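Local coordinates for TnpArep for protein (Escherichia coli, PDB 4ER8) that binds the hairpins of repetitive extragenic palindromes and, as a monomeric HUH-type tyrosine transposase, cleaves and recombines the DNA elements that contain them, at residues Val55-Met60 with Ser130-Ser135. Numbering follows the deposited sequence.
Sequences VLPEHM and SDWPFS. With NI (nickel (II) ion), chain C.
Trp-132 NE1 donates to Val-55 O over 2.9 Å, and this indole bond is one half of a two-point grip on Val-55. The acceptor lies at the edge of the indole, only 9° out of its plane. In the other half, Val-55 N gives its hydrogen to Phe-134 O at 3.0 Å, almost straight at 176°. Both polar backbone groups of this buried residue are thus satisfied by 130-135. Phe-134 is the centre of an inverse gamma turn, a tight bend that probably helps turn its carbonyl toward the last residue of edge strand 49-55. Tryptophan suits its place by joining a single N-H donor to a broad apolar surface: with CG trans to the main-chain N (chi1 -162°), the indole reaches the turn, and CZ2 comes within 4.2 Å of Pro-57 CD. Phe-134 CB packs 4.3 Å from Val-55 CB, while its ring leads away from 55-60 and sets CD1 over one indole face, toward its rim. A beta-branched valine fits the strand end, and the proline restricts the backbone as the chain turns back.

Beyond the turn, His-59 binds nickel through NE2 at 2.1 Å, sharing the metal with His-61, Asn-119, His-123 and Glu-161. Its other nitrogen, ND1, donates to Glu-58 OE1 at 2.7 Å, on the syn side but tilted somewhat out of the carboxylate plane. This bond helps fix the ring's rotation, and Leu-56 CD1 lies against one ring face. Glu-58 OE2 also makes a salt bridge with Arg-162, which helps hold the carboxylate beside the ring. The contact therefore ties the hairpin between strands 49-55 and 59-65, whose second strand carries metal-binding His-59 and His-61, to the loop linking helices 106-122 and 137-142, with helix 27-30 touching Val-55, Pro-57, Trp-132 and Phe-134.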
loop_
_atom_site.group_PDB
_atom_site.type_symbol
_atom_site.label_atom_id
_atom_site.label_comp_id
_atom_site.label_asym_id
_atom_site.label_seq_id
_atom_site.Cartn_x
_atom_site.Cartn_y
_atom_site.Cartn_z
ATOM N N VAL A 55 -1.303 -5.552 -2.457
ATOM C CA VAL A 55 -2.241 -5.148 -3.474
ATOM C C VAL A 55 -3.480 -6.023 -3.380
ATOM O O VAL A 55 -3.405 -7.246 -3.370
ATOM C CB VAL A 55 -1.652 -5.364 -4.830
ATOM C CG1 VAL A 55 -2.661 -4.910 -5.902
ATOM C CG2 VAL A 55 -0.303 -4.643 -4.921
ATOM N N LEU A 56 -4.629 -5.391 -3.332
ATOM C CA LEU A 56 -5.831 -6.162 -3.346
ATOM C C LEU A 56 -6.408 -5.944 -4.727
ATOM O O LEU A 56 -5.827 -5.169 -5.510
ATOM C CB LEU A 56 -6.741 -5.784 -2.177
ATOM C CG LEU A 56 -5.993 -6.371 -0.962
ATOM C CD1 LEU A 56 -5.322 -5.303 -0.103
ATOM C CD2 LEU A 56 -6.845 -7.296 -0.117
ATOM N N PRO A 57 -7.498 -6.652 -5.072
ATOM C CA PRO A 57 -7.990 -6.444 -6.427
ATOM C C PRO A 57 -8.382 -5.005 -6.648
ATOM O O PRO A 57 -8.148 -4.482 -7.734
ATOM C CB PRO A 57 -9.219 -7.346 -6.504
ATOM C CG PRO A 57 -9.053 -8.330 -5.354
ATOM C CD PRO A 57 -8.356 -7.561 -4.293
ATOM N N GLU A 58 -8.913 -4.345 -5.620
ATOM C CA GLU A 58 -9.415 -2.964 -5.784
ATOM C C GLU A 58 -8.854 -1.860 -4.874
ATOM O O GLU A 58 -9.432 -0.779 -4.837
ATOM C CB GLU A 58 -10.949 -2.931 -5.697
ATOM C CG GLU A 58 -11.531 -3.799 -4.574
ATOM C CD GLU A 58 -10.932 -3.491 -3.226
ATOM O OE1 GLU A 58 -10.143 -4.310 -2.709
ATOM O OE2 GLU A 58 -11.242 -2.427 -2.672
ATOM N N HIS A 59 -7.759 -2.105 -4.158
ATOM C CA HIS A 59 -7.105 -1.086 -3.326
ATOM C C HIS A 59 -5.809 -1.659 -2.816
ATOM O O HIS A 59 -5.550 -2.858 -2.974
ATOM C CB HIS A 59 -8.003 -0.655 -2.147
ATOM C CG HIS A 59 -8.037 -1.607 -0.985
ATOM N ND1 HIS A 59 -8.640 -2.848 -1.043
ATOM C CD2 HIS A 59 -7.611 -1.460 0.297
ATOM C CE1 HIS A 59 -8.567 -3.428 0.150
ATOM N NE2 HIS A 59 -7.928 -2.612 0.975
ATOM N N MET A 60 -4.987 -0.824 -2.206
ATOM C CA MET A 60 -3.736 -1.300 -1.706
ATOM C C MET A 60 -3.392 -0.499 -0.481
ATOM O O MET A 60 -3.892 0.622 -0.315
ATOM C CB MET A 60 -2.650 -1.211 -2.784
ATOM C CG MET A 60 -2.231 0.160 -3.274
ATOM S SD MET A 60 -1.437 0.078 -4.962
ATOM C CE MET A 60 -1.230 1.784 -5.298
ATOM N N SER A 130 -0.551 -16.450 3.950
ATOM C CA SER A 130 0.412 -16.900 2.941
ATOM C C SER A 130 -0.284 -17.353 1.645
ATOM O O SER A 130 0.381 -17.554 0.617
ATOM C CB SER A 130 1.361 -17.986 3.478
ATOM O OG SER A 130 0.618 -19.136 3.842
ATOM N N ASP A 131 -1.601 -17.505 1.680
ATOM C CA ASP A 131 -2.342 -17.815 0.455
ATOM C C ASP A 131 -2.335 -16.677 -0.543
ATOM O O ASP A 131 -2.487 -16.932 -1.732
ATOM C CB ASP A 131 -3.802 -18.221 0.724
ATOM C CG ASP A 131 -3.915 -19.526 1.473
ATOM O OD1 ASP A 131 -3.042 -20.414 1.263
ATOM O OD2 ASP A 131 -4.871 -19.644 2.268
ATOM N N TRP A 132 -2.139 -15.441 -0.080
ATOM C CA TRP A 132 -2.148 -14.279 -0.973
ATOM C C TRP A 132 -0.780 -13.944 -1.549
ATOM O O TRP A 132 0.134 -13.547 -0.805
ATOM C CB TRP A 132 -2.725 -13.049 -0.273
ATOM C CG TRP A 132 -3.153 -11.952 -1.207
ATOM C CD1 TRP A 132 -2.521 -10.742 -1.421
ATOM C CD2 TRP A 132 -4.312 -11.945 -2.045
ATOM N NE1 TRP A 132 -3.218 -9.988 -2.347
ATOM C CE2 TRP A 132 -4.321 -10.698 -2.747
ATOM C CE3 TRP A 132 -5.338 -12.866 -2.288
ATOM C CZ2 TRP A 132 -5.321 -10.362 -3.671
ATOM C CZ3 TRP A 132 -6.356 -12.513 -3.220
ATOM C CH2 TRP A 132 -6.328 -11.281 -3.890
ATOM N N PRO A 133 -0.634 -14.106 -2.876
ATOM C CA PRO A 133 0.634 -13.848 -3.561
ATOM C C PRO A 133 0.921 -12.395 -3.825
ATOM O O PRO A 133 2.048 -12.047 -4.143
ATOM C CB PRO A 133 0.460 -14.558 -4.901
ATOM C CG PRO A 133 -1.021 -14.664 -5.101
ATOM C CD PRO A 133 -1.566 -14.881 -3.720
ATOM N N PHE A 134 -0.093 -11.549 -3.713
ATOM C CA PHE A 134 0.041 -10.166 -4.167
ATOM C C PHE A 134 0.533 -9.250 -3.060
ATOM O O PHE A 134 -0.153 -8.288 -2.697
ATOM C CB PHE A 134 -1.301 -9.668 -4.711
ATOM C CG PHE A 134 -1.761 -10.399 -5.927
ATOM C CD1 PHE A 134 -2.885 -11.213 -5.880
ATOM C CD2 PHE A 134 -1.052 -10.304 -7.126
ATOM C CE1 PHE A 134 -3.318 -11.932 -7.008
ATOM C CE2 PHE A 134 -1.469 -11.015 -8.283
ATOM C CZ PHE A 134 -2.600 -11.836 -8.216
ATOM N N SER A 135 1.703 -9.534 -2.509
ATOM C CA SER A 135 2.240 -8.689 -1.456
ATOM C C SER A 135 3.723 -8.930 -1.233
ATOM O O SER A 135 4.293 -9.830 -1.831
ATOM C CB SER A 135 1.508 -8.968 -0.168
ATOM O OG SER A 135 1.923 -10.199 0.334
HETATM NI NI NI C . -7.659 -2.994 3.010
#